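Local coordinates for IL-4-inducing protein (Schistosoma mansoni, PDB 4EL6), which binds IgE through a crystallin-type fold and activates basophils without antigen, triggering the release of interleukin-4, at residues L9-E14 with I22-S27; G38-P43 with D77-S82; V61-R66 with S89-I94. All blocks are in the same frame, centred on the assembly; numbering follows the deposited sequence.

Contact 1. Residues L9-E14 with I22-S27; sequences LQLYDE and IEVYKS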
# COMPACT_ATOMS: atom_id res chain seq x y z
N LEU A 9 -2.35 6.44 -0.78
CA LEU A 9 -1.25 5.57 -1.01
C LEU A 9 -0.70 6.04 -2.35
O LEU A 9 -1.49 6.26 -3.36
CB LEU A 9 -1.78 4.12 -1.13
CG LEU A 9 -0.74 3.05 -1.45
CD1 LEU A 9 0.22 2.82 -0.30
CD2 LEU A 9 -1.43 1.75 -1.83
N GLN A 10 0.64 6.21 -2.42
CA GLN A 10 1.32 6.62 -3.63
C GLN A 10 2.11 5.50 -4.28
O GLN A 10 2.89 4.87 -3.58
CB GLN A 10 2.26 7.81 -3.35
CG GLN A 10 1.57 9.06 -2.76
CD GLN A 10 2.57 9.97 -2.07
OE1 GLN A 10 3.54 9.50 -1.48
NE2 GLN A 10 2.33 11.27 -2.11
N LEU A 11 1.85 5.21 -5.57
CA LEU A 11 2.47 4.14 -6.26
C LEU A 11 3.23 4.73 -7.45
O LEU A 11 2.63 5.38 -8.34
CB LEU A 11 1.45 3.13 -6.77
CG LEU A 11 0.71 2.55 -5.59
CD1 LEU A 11 -0.64 3.22 -5.59
CD2 LEU A 11 0.67 1.06 -5.58
N TYR A 12 4.53 4.57 -7.42
CA TYR A 12 5.41 5.18 -8.43
C TYR A 12 5.87 4.18 -9.42
O TYR A 12 6.16 3.04 -9.05
CB TYR A 12 6.68 5.77 -7.75
CG TYR A 12 6.37 6.89 -6.82
CD1 TYR A 12 6.05 6.64 -5.50
CD2 TYR A 12 6.37 8.22 -7.26
CE1 TYR A 12 5.77 7.66 -4.61
CE2 TYR A 12 6.08 9.24 -6.36
CZ TYR A 12 5.76 8.94 -5.04
OH TYR A 12 5.47 9.92 -4.14
N ASP A 13 6.01 4.61 -10.68
CA ASP A 13 6.45 3.73 -11.75
C ASP A 13 7.88 3.22 -11.50
O ASP A 13 8.21 2.07 -11.78
CB ASP A 13 6.39 4.46 -13.10
CG ASP A 13 5.03 4.38 -13.79
OD1 ASP A 13 4.01 3.97 -13.20
OD2 ASP A 13 5.00 4.79 -14.97
N GLU A 14 8.74 4.08 -11.01
CA GLU A 14 10.15 3.77 -10.89
C GLU A 14 10.56 3.63 -9.44
O GLU A 14 9.83 4.03 -8.52
CB GLU A 14 10.98 4.87 -11.53
CG GLU A 14 10.93 4.86 -13.07
CD GLU A 14 11.47 6.16 -13.59
OE1 GLU A 14 12.66 6.41 -13.33
OE2 GLU A 14 10.69 6.95 -14.19
N ILE A 22 0.50 7.03 -9.28
CA ILE A 22 -0.92 6.89 -9.11
C ILE A 22 -1.19 7.08 -7.64
O ILE A 22 -0.42 6.60 -6.82
CB ILE A 22 -1.45 5.49 -9.55
CG1 ILE A 22 -1.28 5.30 -11.05
CG2 ILE A 22 -2.93 5.35 -9.22
CD1 ILE A 22 -1.40 3.87 -11.50
N GLU A 23 -2.30 7.75 -7.30
CA GLU A 23 -2.77 7.89 -5.93
C GLU A 23 -4.00 7.00 -5.72
O GLU A 23 -4.93 6.91 -6.57
CB GLU A 23 -3.11 9.35 -5.59
CG GLU A 23 -1.91 10.28 -5.59
CD GLU A 23 -2.28 11.73 -5.23
OE1 GLU A 23 -1.44 12.44 -4.65
OE2 GLU A 23 -3.41 12.13 -5.52
N VAL A 24 -4.00 6.29 -4.61
CA VAL A 24 -5.13 5.43 -4.29
C VAL A 24 -5.77 5.98 -3.00
O VAL A 24 -5.06 6.25 -2.01
CB VAL A 24 -4.67 3.96 -4.08
CG1 VAL A 24 -5.76 3.08 -3.57
CG2 VAL A 24 -4.08 3.35 -5.36
N TYR A 25 -7.12 6.14 -2.99
CA TYR A 25 -7.82 6.86 -1.93
C TYR A 25 -8.65 6.00 -1.01
O TYR A 25 -9.05 6.44 0.09
CB TYR A 25 -8.76 7.92 -2.54
CG TYR A 25 -8.00 8.89 -3.46
CD1 TYR A 25 -7.26 9.93 -2.93
CD2 TYR A 25 -8.00 8.72 -4.80
CE1 TYR A 25 -6.56 10.80 -3.75
CE2 TYR A 25 -7.30 9.57 -5.64
CZ TYR A 25 -6.59 10.60 -5.11
OH TYR A 25 -5.92 11.46 -5.97
N LYS A 26 -8.89 4.76 -1.41
CA LYS A 26 -9.68 3.86 -0.63
C LYS A 26 -9.36 2.43 -1.05
O LYS A 26 -8.61 2.17 -2.02
CB LYS A 26 -11.14 4.14 -0.82
CG LYS A 26 -11.72 3.99 -2.17
CD LYS A 26 -13.08 4.73 -2.13
CE LYS A 26 -13.63 5.01 -3.53
NZ LYS A 26 -15.05 5.54 -3.47
N SER A 27 -9.88 1.55 -0.24
CA SER A 27 -9.70 0.10 -0.45
C SER A 27 -10.23 -0.28 -1.80
O SER A 27 -11.27 0.26 -2.31
CB SER A 27 -10.40 -0.71 0.60
OG SER A 27 -9.93 -0.32 1.91
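Leu11 and Val24 make the tight spot between these two strands. CD1 of Leu11 presses on CG2 of Val24 at 3.5 Å, closer than two methyls normally sit, and the side chains cross at a slant. They are diagonal rather than directly paired: Leu11 faces Ile22 in the register, and Val24 faces Leu9. The Leu11 branch lies with CG anti to its own carbonyl carbon (chi1 -61°), and from there CD1 also passes over the backbone O of Ile22 at 3.6 Å. Leu9 closes the same face from further along, its CB resting against CB of Val24 at 4.1 Å. This face is turned inward: Leu9 and Val24 both rest on Trp55 of the second sheet, and Leu11 reaches Ile87. Ile22 shares the face but marks its solvent end.

Four backbone bonds hold the strands together. Leu9 and Val24 exchange two, the shorter from Val24 N to Leu9 O at 2.8 Å, and Leu11 and Ile22 exchange the other two. Between them Gln10 and Glu23 form a non-hydrogen-bonded pair, where CA of Glu23 sends a CA-H toward Leu9 O at 3.3 Å.

On the other face the packing is loose. Gln10 and Glu23 rise from adjacent strands into partly exposed surroundings without a polar bond between them. Glu23 instead runs out extended past CG, taking a weak hydrogen bond from the Tyr25 hydroxyl on OE2 and another weak one from Cys5 N on OE1. The apolar face of Leu9, Leu11 and Val24 is thus turned to the second sheet and the polar Gln10 and Glu23 face away from it, in the opening hairpin, strands 9-12 and 21-24, of this beta/gamma-crystallin fold.

Contact 2. Residues G38-P43 with D77-S82; sequences GSVCVP and DDFTKS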
# COMPACT_ATOMS: atom_id res chain seq x y z
N GLY A 38 7.35 0.46 -8.99
CA GLY A 38 8.75 0.47 -8.57
C GLY A 38 8.91 0.82 -7.13
O GLY A 38 9.89 0.42 -6.52
N SER A 39 8.08 1.71 -6.61
CA SER A 39 8.12 2.14 -5.24
C SER A 39 6.74 2.59 -4.76
O SER A 39 5.92 2.92 -5.54
CB SER A 39 9.20 3.24 -5.00
OG SER A 39 9.08 4.27 -5.93
N VAL A 40 6.53 2.60 -3.45
CA VAL A 40 5.24 2.89 -2.84
C VAL A 40 5.50 3.66 -1.57
O VAL A 40 6.39 3.31 -0.81
CB VAL A 40 4.52 1.59 -2.49
CG1 VAL A 40 3.24 1.84 -1.79
CG2 VAL A 40 4.36 0.71 -3.73
N CYS A 41 4.69 4.69 -1.32
CA CYS A 41 4.80 5.47 -0.10
C CYS A 41 3.41 5.77 0.46
O CYS A 41 2.42 5.84 -0.25
CB CYS A 41 5.37 6.82 -0.40
SG CYS A 41 7.07 6.79 -1.05
N VAL A 42 3.41 6.12 1.74
CA VAL A 42 2.28 6.72 2.43
C VAL A 42 2.78 8.01 3.07
O VAL A 42 3.80 8.01 3.76
CB VAL A 42 1.74 5.82 3.55
CG1 VAL A 42 0.55 6.49 4.19
CG2 VAL A 42 1.42 4.42 3.03
N PRO A 43 2.10 9.10 2.80
CA PRO A 43 2.55 10.40 3.35
C PRO A 43 2.57 10.43 4.88
O PRO A 43 1.83 9.70 5.57
CB PRO A 43 1.56 11.40 2.77
CG PRO A 43 0.95 10.76 1.61
CD PRO A 43 1.00 9.26 1.83
N ASP A 77 11.30 1.79 -1.12
CA ASP A 77 12.00 2.40 -2.21
C ASP A 77 12.18 1.50 -3.44
O ASP A 77 12.37 1.99 -4.55
CB ASP A 77 13.39 2.83 -1.71
CG ASP A 77 13.37 4.01 -0.77
OD1 ASP A 77 12.43 4.87 -0.83
OD2 ASP A 77 14.37 4.10 -0.00
N ASP A 78 12.24 0.21 -3.21
CA ASP A 78 12.32 -0.74 -4.35
C ASP A 78 11.34 -1.88 -4.14
O ASP A 78 11.61 -2.92 -3.50
CB ASP A 78 13.72 -1.28 -4.64
CG ASP A 78 13.75 -2.13 -5.87
OD1 ASP A 78 12.65 -2.47 -6.43
OD2 ASP A 78 14.88 -2.34 -6.39
N PHE A 79 10.13 -1.63 -4.63
CA PHE A 79 9.03 -2.54 -4.37
C PHE A 79 9.22 -3.87 -5.14
O PHE A 79 8.72 -4.88 -4.75
CB PHE A 79 7.74 -1.91 -4.81
CG PHE A 79 6.52 -2.69 -4.35
CD1 PHE A 79 6.10 -2.56 -3.05
CD2 PHE A 79 5.82 -3.55 -5.20
CE1 PHE A 79 5.01 -3.28 -2.58
CE2 PHE A 79 4.70 -4.24 -4.74
CZ PHE A 79 4.34 -4.15 -3.43
N THR A 80 10.02 -3.82 -6.19
CA THR A 80 10.32 -5.00 -6.99
C THR A 80 11.06 -6.01 -6.17
O THR A 80 11.06 -7.18 -6.54
CB THR A 80 11.03 -4.68 -8.35
OG1 THR A 80 12.44 -4.53 -8.15
CG2 THR A 80 10.46 -3.41 -9.02
N LYS A 81 11.73 -5.58 -5.11
CA LYS A 81 12.49 -6.41 -4.21
C LYS A 81 11.84 -6.73 -2.88
O LYS A 81 12.44 -7.37 -1.99
CB LYS A 81 13.87 -5.79 -3.98
CG LYS A 81 14.71 -5.79 -5.25
CD LYS A 81 16.07 -5.18 -4.92
CE LYS A 81 17.02 -5.30 -6.09
NZ LYS A 81 18.21 -4.41 -5.86
N SER A 82 10.55 -6.41 -2.79
CA SER A 82 9.78 -6.67 -1.60
C SER A 82 9.27 -8.12 -1.71
O SER A 82 9.72 -8.88 -2.58
CB SER A 82 8.69 -5.61 -1.45
OG SER A 82 7.62 -5.82 -2.34
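Phe79 meets Gly38 and Val40 along its length, and it is worth walking out from the backbone. Its CB sits over the Gly38 carbonyl, 3.6 Å from the oxygen, while its own N donates to that same Gly38 O at 2.8 Å. The bond is fairly straight at the hydrogen, yet the donor stands 48° out of the carbonyl plane, off the lone pairs. With CG anti to the backbone N (chi1 -170°), the ring swings toward the strand: CG comes to 4.1 Å from Val40 CG2, and CD1 is nearer still, at 3.8 Å. That methyl makes an off-centre CH-pi contact, arriving obliquely. Beyond it the ring reaches Leu57 of the other sheet. On the opposite side of the ring plane, Ser82 folds back so that its OG hovers 3.5 Å above the ring centre, held by donating to Phe79 O, which also accepts from Ser82 N.

Asp78 secures the short 3-10 turn carrying Phe79. Its OD1 takes the Thr80 hydroxyl at 2.7 Å on the syn side of the carboxylate, plus a weak bond from Thr80 N. On the strand, buried Ser39 sets CB against Asp77 O at 3.4 Å; its hydroxyl looks elsewhere, donating to Glu14 O and accepting from Glu17 N.

Gly38 and Ser39 both lie opposite Tyr12, a classic beta bulge at the start of strand 39-41. Segment 77-82 follows strand 75-76, the neighbour of 39-41 in the first sheet, and places the Phe79 ring between Val40 and Leu57 of the second sheet. A third strand of the second Greek key that lies in the first sheet is characteristic of beta/gamma-crystallin domains.

Contact 3. Residues V61-R66 with S89-I94; sequences VNYTGR and SIKRCI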
# COMPACT_ATOMS: atom_id res chain seq x y z
N VAL A 61 -6.46 -11.22 -4.91
CA VAL A 61 -7.68 -10.40 -4.77
C VAL A 61 -8.39 -10.63 -3.42
O VAL A 61 -8.12 -11.59 -2.66
CB VAL A 61 -8.63 -10.66 -5.95
CG1 VAL A 61 -7.97 -10.37 -7.29
CG2 VAL A 61 -9.17 -12.09 -5.86
N ASN A 62 -9.26 -9.68 -3.09
CA ASN A 62 -10.10 -9.79 -1.93
C ASN A 62 -9.32 -9.97 -0.62
O ASN A 62 -9.76 -10.66 0.29
CB ASN A 62 -11.19 -10.83 -2.15
CG ASN A 62 -12.11 -10.47 -3.35
OD1 ASN A 62 -12.33 -9.31 -3.67
ND2 ASN A 62 -12.52 -11.48 -4.04
N TYR A 63 -8.18 -9.28 -0.55
CA TYR A 63 -7.43 -9.10 0.70
C TYR A 63 -6.96 -10.46 1.17
O TYR A 63 -7.03 -10.78 2.35
CB TYR A 63 -8.27 -8.36 1.72
CG TYR A 63 -9.02 -7.19 1.10
CD1 TYR A 63 -8.32 -6.12 0.51
CD2 TYR A 63 -10.40 -7.17 1.09
CE1 TYR A 63 -9.00 -5.08 -0.10
CE2 TYR A 63 -11.10 -6.09 0.43
CZ TYR A 63 -10.40 -5.08 -0.13
OH TYR A 63 -10.99 -3.98 -0.70
N THR A 64 -6.41 -11.21 0.22
CA THR A 64 -5.81 -12.47 0.56
C THR A 64 -4.43 -12.54 -0.06
O THR A 64 -4.04 -11.73 -0.88
CB THR A 64 -6.66 -13.67 0.01
OG1 THR A 64 -6.62 -13.68 -1.45
CG2 THR A 64 -8.10 -13.64 0.52
N GLY A 65 -3.70 -13.58 0.32
CA GLY A 65 -2.35 -13.77 -0.24
C GLY A 65 -1.27 -13.15 0.64
O GLY A 65 -1.46 -12.94 1.85
N ARG A 66 -0.09 -12.94 0.03
CA ARG A 66 1.00 -12.24 0.68
C ARG A 66 0.50 -10.83 1.03
O ARG A 66 -0.32 -10.23 0.33
CB ARG A 66 2.20 -12.16 -0.25
CG ARG A 66 2.82 -13.49 -0.62
CD ARG A 66 3.91 -13.30 -1.66
NE ARG A 66 4.50 -14.60 -2.06
CZ ARG A 66 5.62 -15.10 -1.53
NH1 ARG A 66 6.36 -14.36 -0.72
NH2 ARG A 66 6.07 -16.30 -1.92
N SER A 89 -4.80 -6.48 -4.60
CA SER A 89 -5.84 -5.73 -3.82
C SER A 89 -5.13 -4.88 -2.80
O SER A 89 -3.98 -5.13 -2.37
CB SER A 89 -6.90 -6.63 -3.22
OG SER A 89 -6.41 -7.62 -2.29
N ILE A 90 -5.83 -3.88 -2.31
CA ILE A 90 -5.24 -2.93 -1.43
C ILE A 90 -6.30 -2.59 -0.40
O ILE A 90 -7.44 -2.23 -0.79
CB ILE A 90 -4.86 -1.60 -2.18
CG1 ILE A 90 -3.77 -1.85 -3.29
CG2 ILE A 90 -4.46 -0.55 -1.16
CD1 ILE A 90 -3.56 -0.67 -4.21
N LYS A 91 -5.93 -2.59 0.88
CA LYS A 91 -6.87 -2.21 1.96
C LYS A 91 -6.37 -0.99 2.71
O LYS A 91 -5.22 -0.93 3.06
CB LYS A 91 -7.16 -3.31 2.92
CG LYS A 91 -8.32 -2.98 3.85
CD LYS A 91 -8.72 -4.17 4.71
CE LYS A 91 -9.74 -5.01 3.95
NZ LYS A 91 -10.55 -5.87 4.86
N ARG A 92 -7.22 0.00 2.83
CA ARG A 92 -6.96 1.20 3.62
C ARG A 92 -7.49 1.04 5.04
O ARG A 92 -8.66 0.65 5.25
CB ARG A 92 -7.60 2.43 2.98
CG ARG A 92 -7.37 3.75 3.75
CD ARG A 92 -8.06 4.95 3.10
NE ARG A 92 -8.00 6.09 3.99
CZ ARG A 92 -8.63 7.25 3.77
NH1 ARG A 92 -9.34 7.47 2.67
NH2 ARG A 92 -8.55 8.21 4.70
N CYS A 93 -6.58 1.22 5.99
CA CYS A 93 -6.88 1.06 7.37
C CYS A 93 -6.43 2.24 8.21
O CYS A 93 -5.95 3.28 7.72
CB CYS A 93 -6.19 -0.19 7.85
SG CYS A 93 -6.58 -1.66 6.82
N ILE A 94 -6.59 2.06 9.53
CA ILE A 94 -6.25 3.09 10.50
C ILE A 94 -5.32 2.50 11.49
O ILE A 94 -5.50 1.34 11.92
CB ILE A 94 -7.50 3.63 11.21
CG1 ILE A 94 -8.31 4.44 10.24
CG2 ILE A 94 -7.11 4.51 12.42
CD1 ILE A 94 -9.72 4.71 10.74
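Ser89 OG is held by two bonds to one loop: it accepts from Tyr63 N at 3.0 Å, with 148° at the hydrogen, and donates to Asn60 O just before the segment 61-66. With one bond received and one given, this buried hydroxyl ties the loop to strand 89-95. The loop bends sharply to meet it, Asn62 and Tyr63 both having left-handed backbone angles. A further brace lies within the loop, where Thr64 OG1 donates to Val61 O at 2.8 Å, in the carbonyl plane.

The same turn throws the Tyr63 ring along the strand. CG stands anti to the carbonyl carbon (chi1 -43°), which carries the ring past Ser89 and across Ile90 to Lys91. CD1 of Tyr63 passes 3.7 Å from Ser89 OG at an oblique approach. The ring edge then meets the backbone, CE1 being 3.3 Å from Ile90 O, close to the ring plane. One face is covered by Lys91: the lysine chain bends at chi3 (-88°) and sets CE above the ring centre, 3.6 Å from CD2 of Tyr63, a true CH-pi contact. NZ continues past the centre to an off-centre cation-pi position, 4.5 Å from the centroid of the Tyr63 ring. The two side chains cross nearly at right angles; Lys91 and Tyr63 are both partly exposed, whereas Ser89 is buried.

Ser27 packs on Tyr63 too, so the ring is shared with the first half of the chain. Segment 61-66 belongs to the connection between strands 52-58 and 67-71, and its Tyr63 lies against strand 89-95, which neighbours 52-58 on the side away from 67-71 and pairs with Val28 through Ile90.

Overall arrangement
Contacts 1 and 2 both reach the same four-stranded sheet, the second through strand 39-41 alone: strand 9-12 lies between 21-24 and 39-41, with Leu9 packing on Val40 and Gln10 N bonded to Cys41 O. Contact 3 belongs to the other sheet, across the chain's centre from contact 2, with nearest atoms of those two about 7 Å apart. Ser27 and Tyr25 bridge contact 1 to contact 3 through Arg92. All three are partly buried but differ in means: paired strands and a greasy inner face in contact 1, one backbone bond plus a phenylalanine ring against a valine in contact 2, and a buried serine with a lysine-covered tyrosine at the surface in contact 3.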